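Local coordinates for HTH-type transcriptional regulator AscG (Escherichia coli, PDB 3BRQ), which represses transcription of the cryptic asc operon by sequence-specific binding to DNA, as a member of the LacI family of regulators, at residues E261-G264 with R265-M269; L285-R288 with D289-A293; V119-H123 with K124-F128; I170-E174 with K175-N179; D91-D94 with D95-A99. All blocks are in the same frame, centred on the assembly; numbering follows the deposited sequence.

How the contacts relate
All five contacts are local, each within one continuous piece of chain, and together they sample both lobes of the periplasmic-binding-protein-like fold. Contacts 1 and 5 belong to helices beside the five-stranded parallel sheet, their centres about 19 Å apart. Contacts 2 and 4 reach the six-stranded mixed sheet, at its outermost strands 284-286 and 177-178, with centres about 22 Å apart. Contact 3 lies between, about 8 Å from the centre of the chain, and touches contact 1 where V119 CG2 packs 3.6 Å from I262 CB. The side chain of H123 in contact 3 is about 6 Å from a bound sulfate, probably a crystallisation component.

Contact 1. Residues E261-G264 with R265-M269; sequences EIIG and RLIFM
E261 and R265, one turn apart on helix 255-270, form a salt bridge on the outer side of the helix, while I263 and I267 pack on its buried side. R265 engages the carboxylate of E261 through one oxygen: OE2 lies 2.6 Å from R265 NH2 and 2.8 Å from R265 NE, the latter a weak bond. NH2 comes to the anti lone pair of OE2, with an N-H...O angle of only 133°, and the oxygen lies somewhat out of the guanidinium plane. The two flat groups are turned 69° against each other, so this is no coplanar, two-oxygen pairing. E261 reaches its partner because CG is anti to the backbone N (chi1 -172°) and the chain then bends at chi2, whereas R265 runs extended from CG to NE.

On the buried side, I263 CG2 meets I267 CD1 at 3.9 Å in an apolar contact. Separately, L266 lies over a backbone carbonyl, its CG 3.4 Å from I262 O. L22 of strand 21-27 touches I263, L266 and I267, while A80 and M82 of strand 80-84 lie against L266, M82 also against I262. Regular i to i+4 backbone bonds run beneath both sides, among them F268 N to G264 O at 2.8 Å. F268 offers only CB to G264, its ring leading outward to the exposed surface. With OE2 shared by NH2 and, weakly, NE, both at bent angles, the pairing is charged but not well directed, and would probably damp the charge of both groups.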
# COMPACT_ATOMS: atom_id res chain seq x y z
N GLU B 261 -3.63 19.93 -4.04
CA GLU B 261 -3.05 21.23 -3.67
C GLU B 261 -1.59 21.41 -4.07
O GLU B 261 -1.26 22.31 -4.81
CB GLU B 261 -3.15 21.49 -2.18
CG GLU B 261 -2.74 22.89 -1.82
CD GLU B 261 -3.84 23.90 -2.15
OE1 GLU B 261 -4.86 23.56 -2.82
OE2 GLU B 261 -3.70 25.04 -1.70
N ILE B 262 -0.69 20.58 -3.52
CA ILE B 262 0.73 20.70 -3.87
C ILE B 262 1.02 20.49 -5.36
O ILE B 262 1.80 21.22 -5.95
CB ILE B 262 1.61 19.74 -2.98
CG1 ILE B 262 3.07 20.25 -2.93
CG2 ILE B 262 1.45 18.28 -3.44
CD1 ILE B 262 3.88 19.52 -1.86
N ILE B 263 0.40 19.50 -6.01
CA ILE B 263 0.71 19.34 -7.43
C ILE B 263 0.09 20.47 -8.23
O ILE B 263 0.70 21.01 -9.15
CB ILE B 263 0.24 17.97 -7.97
CG1 ILE B 263 0.98 16.79 -7.31
CG2 ILE B 263 0.34 17.93 -9.50
CD1 ILE B 263 2.50 16.82 -7.30
N GLY B 264 -1.14 20.85 -7.87
CA GLY B 264 -1.83 21.95 -8.57
C GLY B 264 -1.04 23.25 -8.46
O GLY B 264 -0.84 23.96 -9.47
N ARG B 265 -0.57 23.56 -7.25
CA ARG B 265 0.31 24.71 -7.06
C ARG B 265 1.61 24.66 -7.84
O ARG B 265 2.03 25.67 -8.39
CB ARG B 265 0.58 24.97 -5.58
CG ARG B 265 -0.67 25.46 -4.85
CD ARG B 265 -0.27 26.19 -3.59
NE ARG B 265 -1.32 26.25 -2.56
CZ ARG B 265 -1.10 26.59 -1.28
NH1 ARG B 265 0.14 26.89 -0.86
NH2 ARG B 265 -2.11 26.62 -0.39
N LEU B 266 2.27 23.50 -7.90
CA LEU B 266 3.54 23.40 -8.66
C LEU B 266 3.30 23.67 -10.13
O LEU B 266 4.07 24.40 -10.74
CB LEU B 266 4.23 22.03 -8.47
CG LEU B 266 4.93 21.78 -7.14
CD1 LEU B 266 5.32 20.26 -6.96
CD2 LEU B 266 6.15 22.70 -6.97
N ILE B 267 2.22 23.11 -10.69
CA ILE B 267 1.86 23.38 -12.07
C ILE B 267 1.43 24.84 -12.26
O ILE B 267 1.80 25.46 -13.25
CB ILE B 267 0.72 22.43 -12.56
CG1 ILE B 267 1.24 20.99 -12.62
CG2 ILE B 267 0.17 22.88 -13.93
CD1 ILE B 267 0.11 19.93 -12.79
N PHE B 268 0.67 25.39 -11.32
CA PHE B 268 0.42 26.84 -11.30
C PHE B 268 1.73 27.64 -11.48
O PHE B 268 1.80 28.52 -12.36
CB PHE B 268 -0.36 27.27 -10.03
CG PHE B 268 -0.84 28.72 -10.05
CD1 PHE B 268 -1.33 29.30 -11.22
CD2 PHE B 268 -0.75 29.51 -8.91
CE1 PHE B 268 -1.76 30.65 -11.26
CE2 PHE B 268 -1.17 30.86 -8.92
CZ PHE B 268 -1.69 31.42 -10.11
N MSE B 269 2.76 27.33 -10.69
CA MSE B 269 4.07 28.05 -10.77
C MSE B 269 4.68 27.99 -12.19
O MSE B 269 5.13 28.99 -12.76
CB MSE B 269 5.10 27.48 -9.79
CG MSE B 269 4.74 27.53 -8.33
SE MSE B 269 4.01 29.21 -7.84
CE MSE B 269 2.79 28.51 -6.46

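Contact 2. Residues L285-R288 with D289-A293; sequences LIRR and DSLIA
L291 turns back over L285 and R287, just after the chain leaves strand 284-286. The apolar part of the contact converges on one methyl: L291 CD2 lies 4.1 Å from L285 CD2 and equally far from R287 CG. The two leucines meet at a slant, whereas R287 and L291 run side by side in the same direction. With CG anti to the backbone N (chi1 176°), L291 carries this methyl back toward the strand.

The backbone part is a type I beta turn from R288 to L291, closed by the bond from L291 N to R288 O at 3.1 Å. Its N-H...O angle is 160°, although the donor is tilted 34° from the carbonyl plane.

Among the polar side chains, R288 extends away from the turn, and I286 CG2 sits 3.5 Å above the centre of its guanidinium plane. NH1 forms a salt bridge with D237 and also bonds to L248 O. R287 instead pairs with E133 of helix 123-136, and S290 OG is bonded to V232 O and S249 N. The chemistry implies that the backbone bond closes the turn, L291 packs back on the residues before it, and the polar ends of R287, R288 and S290 are bonded to other parts of the lobe.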
# COMPACT_ATOMS: atom_id res chain seq x y z
N LEU B 285 -11.54 12.04 12.67
CA LEU B 285 -11.70 10.70 13.24
C LEU B 285 -13.01 10.13 12.68
O LEU B 285 -14.07 10.79 12.72
CB LEU B 285 -11.73 10.75 14.77
CG LEU B 285 -12.16 9.41 15.37
CD1 LEU B 285 -11.10 8.33 15.10
CD2 LEU B 285 -12.40 9.59 16.85
N ILE B 286 -12.92 8.95 12.08
CA ILE B 286 -14.10 8.27 11.60
C ILE B 286 -14.50 7.29 12.68
O ILE B 286 -13.73 6.39 13.02
CB ILE B 286 -13.85 7.58 10.27
CG1 ILE B 286 -13.33 8.63 9.26
CG2 ILE B 286 -15.16 6.84 9.78
CD1 ILE B 286 -13.94 8.64 7.90
N ARG B 287 -15.70 7.46 13.22
CA ARG B 287 -16.14 6.72 14.39
C ARG B 287 -16.85 5.47 13.99
O ARG B 287 -17.86 5.56 13.29
CB ARG B 287 -17.07 7.57 15.25
CG ARG B 287 -16.30 8.67 15.95
CD ARG B 287 -17.21 9.77 16.50
NE ARG B 287 -16.41 10.98 16.64
CZ ARG B 287 -16.26 11.90 15.70
NH1 ARG B 287 -16.92 11.80 14.55
NH2 ARG B 287 -15.47 12.94 15.91
N ARG B 288 -16.31 4.31 14.39
CA ARG B 288 -16.88 3.01 14.00
C ARG B 288 -17.02 2.16 15.26
O ARG B 288 -16.78 2.64 16.39
CB ARG B 288 -16.02 2.31 12.91
CG ARG B 288 -15.61 3.19 11.72
CD ARG B 288 -15.31 2.31 10.48
NE ARG B 288 -15.20 3.07 9.23
CZ ARG B 288 -14.10 3.65 8.74
NH1 ARG B 288 -12.95 3.59 9.39
NH2 ARG B 288 -14.16 4.29 7.56
N ASP B 289 -17.35 0.90 15.08
CA ASP B 289 -17.73 0.06 16.19
C ASP B 289 -16.63 -0.21 17.22
O ASP B 289 -16.99 -0.65 18.31
CB ASP B 289 -18.27 -1.28 15.68
CG ASP B 289 -19.65 -1.14 15.05
OD1 ASP B 289 -20.34 -0.14 15.36
OD2 ASP B 289 -20.02 -2.02 14.24
N SER B 290 -15.34 0.04 16.91
CA SER B 290 -14.24 -0.22 17.85
C SER B 290 -14.16 0.82 18.92
O SER B 290 -13.34 0.72 19.85
CB SER B 290 -12.90 -0.24 17.13
OG SER B 290 -12.59 1.04 16.59
N LEU B 291 -15.00 1.84 18.81
CA LEU B 291 -14.98 2.91 19.78
C LEU B 291 -16.32 3.02 20.51
O LEU B 291 -17.37 3.11 19.85
CB LEU B 291 -14.60 4.22 19.10
CG LEU B 291 -14.60 5.52 19.92
CD1 LEU B 291 -13.51 5.49 20.96
CD2 LEU B 291 -14.39 6.70 18.97
N ILE B 292 -16.27 3.00 21.85
CA ILE B 292 -17.40 3.35 22.73
C ILE B 292 -16.93 3.80 24.13
O ILE B 292 -15.74 3.78 24.42
CB ILE B 292 -18.35 2.18 22.91
CG1 ILE B 292 -17.70 1.10 23.79
CG2 ILE B 292 -18.83 1.64 21.55
CD1 ILE B 292 -18.70 0.12 24.39
N ALA B 293 -17.85 4.22 25.01
CA ALA B 293 -17.44 4.64 26.38
C ALA B 293 -16.87 3.45 27.19
O ALA B 293 -17.09 2.29 26.82
CB ALA B 293 -18.62 5.29 27.12

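Contact 3. Residues V119-H123 with K124-F128; sequences VWCDH and KQTSF
D122 is the N-cap of helix 123-136, its OD1 accepting from Q125 N, and its side chain can be followed outward atom by atom. CB lies 3.9 Å from Q125 CB, and CG approaches the same carbon more closely, at 3.5 Å. OD1 then accepts the capping hydrogen bond from Q125 N at 3.0 Å with a nearly straight N-H...O angle of 167°, but the donor stands well above the carboxylate plane, 63° out of it. A water that donates to OD1 and accepts from K124 N joins the cap to a second backbone amide, while OD2 lies against Q125 CB. CG set anti to the backbone N (chi1 -168°) swings the carboxylate over this first turn.

The next carbonyl is held twice: H123 O accepts from T126 OG1 at 2.7 Å and from S127 N at 3.0 Å, both from the same face of its plane. A second water donates to T126 OG1 and meets H123 ND1 at the ring edge, in plane; H123 NE2 is hydrogen-bonded to N108. D122 is also the centre of an inverse gamma turn, as the chain passes from strand 118-119 into the helix. Around this junction, C121 touches M258 of helix 255-270, H123 touches T153 of helix 152-167, and T126 and S127 pack on F235 of strand 231-235.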
# COMPACT_ATOMS: atom_id res chain seq x y z
N VAL B 119 2.81 21.99 1.88
CA VAL B 119 1.47 21.49 2.06
C VAL B 119 1.56 20.49 3.22
O VAL B 119 2.22 19.44 3.12
CB VAL B 119 0.88 20.89 0.75
CG1 VAL B 119 -0.46 20.26 1.02
CG2 VAL B 119 0.69 22.00 -0.29
N TRP B 120 0.87 20.80 4.30
CA TRP B 120 1.02 20.03 5.50
C TRP B 120 -0.28 19.80 6.27
O TRP B 120 -1.25 20.56 6.15
CB TRP B 120 2.13 20.67 6.33
CG TRP B 120 1.70 21.43 7.50
CD1 TRP B 120 0.95 22.56 7.53
CD2 TRP B 120 2.01 21.11 8.85
NE1 TRP B 120 0.75 22.96 8.83
CE2 TRP B 120 1.40 22.09 9.66
CE3 TRP B 120 2.77 20.09 9.45
CZ2 TRP B 120 1.50 22.08 11.06
CZ3 TRP B 120 2.88 20.08 10.83
CH2 TRP B 120 2.26 21.07 11.62
N CYS B 121 -0.30 18.72 7.04
CA CYS B 121 -1.44 18.32 7.84
C CYS B 121 -0.93 18.35 9.25
O CYS B 121 0.19 17.92 9.52
CB CYS B 121 -1.91 16.91 7.47
SG CYS B 121 -3.23 16.33 8.55
N ASP B 122 -1.71 18.91 10.15
CA ASP B 122 -1.25 19.05 11.53
C ASP B 122 -1.53 17.72 12.23
O ASP B 122 -2.54 17.57 12.86
CB ASP B 122 -1.98 20.20 12.24
CG ASP B 122 -1.33 20.56 13.56
OD1 ASP B 122 -0.66 19.70 14.17
OD2 ASP B 122 -1.51 21.72 13.99
N HIS B 123 -0.64 16.73 12.05
CA HIS B 123 -0.73 15.41 12.70
C HIS B 123 -0.78 15.48 14.22
O HIS B 123 -1.50 14.73 14.89
CB HIS B 123 0.48 14.55 12.32
CG HIS B 123 0.57 14.22 10.87
ND1 HIS B 123 -0.44 13.57 10.18
CD2 HIS B 123 1.56 14.43 9.97
CE1 HIS B 123 -0.06 13.38 8.93
NE2 HIS B 123 1.15 13.90 8.78
N LYS B 124 0.02 16.36 14.79
CA LYS B 124 -0.10 16.56 16.21
C LYS B 124 -1.54 16.90 16.65
O LYS B 124 -2.11 16.23 17.54
CB LYS B 124 0.90 17.59 16.70
CG LYS B 124 0.88 17.71 18.21
CD LYS B 124 1.69 18.93 18.61
CE LYS B 124 2.14 18.70 20.01
NZ LYS B 124 2.37 19.93 20.84
N GLN B 125 -2.14 17.89 16.01
CA GLN B 125 -3.52 18.28 16.34
C GLN B 125 -4.51 17.15 16.14
O GLN B 125 -5.38 16.93 17.01
CB GLN B 125 -3.98 19.49 15.52
CG GLN B 125 -5.31 20.13 16.04
CD GLN B 125 -5.20 20.68 17.47
OE1 GLN B 125 -4.26 21.41 17.78
NE2 GLN B 125 -6.15 20.31 18.34
N THR B 126 -4.36 16.40 15.03
CA THR B 126 -5.28 15.28 14.78
C THR B 126 -5.19 14.28 15.88
O THR B 126 -6.19 13.69 16.27
CB THR B 126 -4.99 14.55 13.48
OG1 THR B 126 -3.69 13.95 13.58
CG2 THR B 126 -4.94 15.54 12.35
N SER B 127 -3.97 14.05 16.40
CA SER B 127 -3.84 13.06 17.46
C SER B 127 -4.46 13.62 18.73
O SER B 127 -5.22 12.93 19.42
CB SER B 127 -2.37 12.71 17.67
OG SER B 127 -2.24 11.70 18.64
N PHE B 128 -4.09 14.85 19.05
CA PHE B 128 -4.67 15.55 20.21
C PHE B 128 -6.18 15.41 20.14
O PHE B 128 -6.78 15.01 21.12
CB PHE B 128 -4.31 17.02 20.19
CG PHE B 128 -4.79 17.79 21.42
CD1 PHE B 128 -3.90 18.16 22.40
CD2 PHE B 128 -6.13 18.15 21.55
CE1 PHE B 128 -4.35 18.90 23.53
CE2 PHE B 128 -6.60 18.87 22.66
CZ PHE B 128 -5.71 19.24 23.65
O HOH W 1 1.91 18.24 13.72
O HOH W 2 -2.63 12.27 11.70

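Contact 4. Residues I170-E174 with K175-N179; sequences IALNE and KLIAN
N173 OD1 accepts from K175 N at 2.9 Å, the shortest hydrogen bond across this short turn. The N-H...O angle is 159°, yet the donor lies 56° above the amide carbonyl plane, so it does not follow a lone pair. CG anti to the backbone N (chi1 -179°) carries the amide forward over K175, whose CB also comes within 3.4 Å of OD1. An asparagine side-chain oxygen accepting from the amide two residues ahead has the bonding pattern of an Asx turn.

Two backbone bonds continue the tightening. L176 N donates to N173 O and I177 N to E174 O, each at 3.0 Å and each spanning three residues, as expected for a 3-10 turn. In both, the donor stands above the acceptor's carbonyl plane, most markedly for I177 N.

I177 directs its CB back toward 170-174. The apolar contact is that of its CD1 with L172 CD1, 4.1 Å away, where the two side chains cross at about a right angle. E174 lays a charged group against the same methyl, OE1 being 3.5 Å from I177 CD1; its chain is bent at chi2, and the exposed glutamate borders the isoleucine on that flank.

The turn lies between helix 152-167 and strand 177-178, an outermost strand of the mixed sheet. L172 rests on K162 and L165 of that helix, L176 and I177 both touch Y161, and A178 packs on M193 and L194 of helix 184-197. Strand 177-178 pairs in parallel with strand 142-145, with backbone hydrogen bonds of A178, and of L176 just before the strand, to F144.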
# COMPACT_ATOMS: atom_id res chain seq x y z
N ILE B 170 -4.37 14.82 33.17
CA ILE B 170 -4.01 13.39 33.31
C ILE B 170 -2.51 13.20 33.29
O ILE B 170 -1.83 13.60 32.35
CB ILE B 170 -4.60 12.50 32.18
CG1 ILE B 170 -6.12 12.58 32.20
CG2 ILE B 170 -4.14 11.07 32.38
CD1 ILE B 170 -6.82 11.91 31.04
N ALA B 171 -1.99 12.54 34.32
CA ALA B 171 -0.55 12.29 34.45
C ALA B 171 -0.02 11.41 33.31
O ALA B 171 -0.66 10.42 32.92
CB ALA B 171 -0.26 11.62 35.78
N LEU B 172 1.15 11.74 32.81
CA LEU B 172 1.77 10.90 31.80
C LEU B 172 2.41 9.67 32.48
O LEU B 172 3.12 9.80 33.50
CB LEU B 172 2.78 11.73 31.00
CG LEU B 172 3.54 10.97 29.95
CD1 LEU B 172 2.59 10.54 28.82
CD2 LEU B 172 4.69 11.80 29.44
N ASN B 173 2.11 8.48 31.95
CA ASN B 173 2.76 7.24 32.41
C ASN B 173 3.34 6.51 31.22
O ASN B 173 2.58 5.95 30.39
CB ASN B 173 1.75 6.34 33.18
CG ASN B 173 2.40 5.01 33.72
OD1 ASN B 173 3.57 4.74 33.51
ND2 ASN B 173 1.61 4.21 34.38
N GLU B 174 4.67 6.52 31.07
CA GLU B 174 5.24 5.79 29.89
C GLU B 174 4.97 4.29 29.82
O GLU B 174 5.21 3.66 28.77
CB GLU B 174 6.73 6.08 29.66
CG GLU B 174 7.08 7.56 29.81
CD GLU B 174 7.39 8.22 28.51
OE1 GLU B 174 7.36 7.53 27.46
OE2 GLU B 174 7.68 9.44 28.54
N LYS B 175 4.47 3.69 30.92
CA LYS B 175 4.12 2.27 30.85
C LYS B 175 2.94 2.03 29.94
O LYS B 175 2.72 0.90 29.50
CB LYS B 175 3.92 1.64 32.24
CG LYS B 175 5.28 1.47 32.98
CD LYS B 175 5.12 0.88 34.41
CE LYS B 175 4.19 -0.31 34.37
NZ LYS B 175 4.34 -1.36 35.46
N LEU B 176 2.16 3.09 29.70
CA LEU B 176 1.06 3.01 28.75
C LEU B 176 1.48 3.28 27.30
O LEU B 176 0.66 3.29 26.44
CB LEU B 176 -0.09 3.94 29.14
CG LEU B 176 -0.89 3.47 30.39
CD1 LEU B 176 -1.81 4.59 30.90
CD2 LEU B 176 -1.69 2.19 30.03
N ILE B 177 2.75 3.59 27.06
CA ILE B 177 3.22 3.85 25.68
C ILE B 177 4.08 2.67 25.26
O ILE B 177 5.06 2.31 25.95
CB ILE B 177 4.08 5.15 25.59
CG1 ILE B 177 3.22 6.41 25.93
CG2 ILE B 177 4.66 5.28 24.17
CD1 ILE B 177 4.03 7.63 26.38
N ALA B 178 3.74 2.09 24.13
CA ALA B 178 4.48 0.94 23.60
C ALA B 178 5.07 1.40 22.26
O ALA B 178 4.33 1.91 21.40
CB ALA B 178 3.50 -0.23 23.37
N ASN B 179 6.38 1.24 22.06
CA ASN B 179 7.02 1.67 20.81
C ASN B 179 6.79 0.59 19.74
O ASN B 179 6.96 -0.60 20.01
CB ASN B 179 8.52 1.89 21.00
CG ASN B 179 8.83 3.01 22.00
OD1 ASN B 179 9.80 2.91 22.75
ND2 ASN B 179 8.04 4.09 21.99

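Contact 5. Residues D91-D94 with D95-A99; sequences DEID and DIIDA
Side-chain packing between I93 and I97 and an i to i+4 run of backbone bonds make this a one-helix contact, on helix 90-98 beside the five-stranded parallel sheet. The bonds are regular: D95 N reaches D91 O at 3.0 Å, I96 N reaches E92 O at 3.0 Å, and D98 N reaches D94 O at 3.1 Å. The step from I97 N to I93 O lies nearly along the C=O axis, with a C=O...N angle of 162°.

On the buried side, I93 CG2 meets I97 CD1 at 4.1 Å. The branch of I93 that makes this contact is the one anti to the backbone N; CG1 lies anti to the carbonyl carbon instead (chi1 -57°). I96 CD1 lies 3.4 Å from E92 O. The helix is the crossover of a beta-alpha-beta unit between strands 80-84 and 104-107: I93 touches V106, and I96 and I97 both touch I104. I96 also reaches I70 of helix 63-75.

The other side is rich in acids. D95 brings CG to 3.4 Å from D91 O, and a water lies near both D95 OD1 and that carbonyl. D94 OD1 and D98 OD1 stay 5.8 Å apart; D94 OD1 accepts from the backbone N of N114 and D98 OD1 from its ND2. D94 OD2 accepts from K113 N. D98 also forms a salt bridge with K113, which, with the N-H donors of N114 and K113, would probably ease the repulsion between the two acids. E92, farther round the helix, forms a salt bridge with R67 and accepts from S89 N.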
# COMPACT_ATOMS: atom_id res chain seq x y z
N ASP B 91 15.06 23.23 8.19
CA ASP B 91 16.08 24.15 7.75
C ASP B 91 16.81 23.64 6.53
O ASP B 91 17.11 24.43 5.66
CB ASP B 91 17.10 24.42 8.86
CG ASP B 91 16.48 25.17 10.01
OD1 ASP B 91 15.54 25.95 9.76
OD2 ASP B 91 16.94 25.00 11.16
N GLU B 92 17.13 22.35 6.48
CA GLU B 92 17.74 21.80 5.25
C GLU B 92 16.82 21.99 4.05
O GLU B 92 17.28 22.36 2.97
CB GLU B 92 18.08 20.33 5.42
CG GLU B 92 19.32 20.13 6.28
CD GLU B 92 19.61 18.66 6.61
OE1 GLU B 92 18.73 17.93 7.12
OE2 GLU B 92 20.75 18.23 6.35
N ILE B 93 15.53 21.77 4.24
CA ILE B 93 14.56 21.99 3.17
C ILE B 93 14.52 23.49 2.77
O ILE B 93 14.58 23.79 1.58
CB ILE B 93 13.17 21.40 3.51
CG1 ILE B 93 13.30 19.87 3.80
CG2 ILE B 93 12.20 21.62 2.32
CD1 ILE B 93 12.27 19.26 4.85
N ASP B 94 14.52 24.42 3.74
CA ASP B 94 14.53 25.83 3.40
C ASP B 94 15.79 26.18 2.57
O ASP B 94 15.74 26.95 1.61
CB ASP B 94 14.45 26.72 4.67
CG ASP B 94 13.01 26.94 5.17
OD1 ASP B 94 12.11 27.22 4.34
OD2 ASP B 94 12.78 26.86 6.41
N ASP B 95 16.92 25.58 2.92
CA ASP B 95 18.17 25.88 2.22
C ASP B 95 18.09 25.37 0.79
O ASP B 95 18.51 26.05 -0.15
CB ASP B 95 19.36 25.27 2.94
CG ASP B 95 19.77 26.05 4.19
OD1 ASP B 95 19.33 27.19 4.38
OD2 ASP B 95 20.56 25.49 4.99
N ILE B 96 17.51 24.18 0.62
CA ILE B 96 17.34 23.66 -0.73
C ILE B 96 16.54 24.64 -1.57
O ILE B 96 16.98 24.99 -2.67
CB ILE B 96 16.79 22.21 -0.72
CG1 ILE B 96 17.90 21.24 -0.31
CG2 ILE B 96 16.31 21.75 -2.12
CD1 ILE B 96 17.43 20.09 0.50
N ILE B 97 15.41 25.10 -1.05
CA ILE B 97 14.48 25.92 -1.82
C ILE B 97 15.13 27.21 -2.26
O ILE B 97 14.96 27.65 -3.42
CB ILE B 97 13.16 26.18 -1.04
CG1 ILE B 97 12.34 24.88 -0.96
CG2 ILE B 97 12.35 27.26 -1.76
CD1 ILE B 97 11.20 24.91 0.05
N ASP B 98 15.89 27.79 -1.34
CA ASP B 98 16.60 29.05 -1.57
C ASP B 98 17.73 28.88 -2.62
O ASP B 98 17.97 29.79 -3.44
CB ASP B 98 17.22 29.53 -0.25
CG ASP B 98 16.20 30.03 0.74
OD1 ASP B 98 15.02 30.26 0.36
OD2 ASP B 98 16.59 30.24 1.92
N ALA B 99 18.43 27.74 -2.57
CA ALA B 99 19.53 27.45 -3.50
C ALA B 99 19.11 27.13 -4.94
O ALA B 99 19.96 26.83 -5.79
CB ALA B 99 20.40 26.29 -2.96
O HOH W 3 17.84 27.39 6.85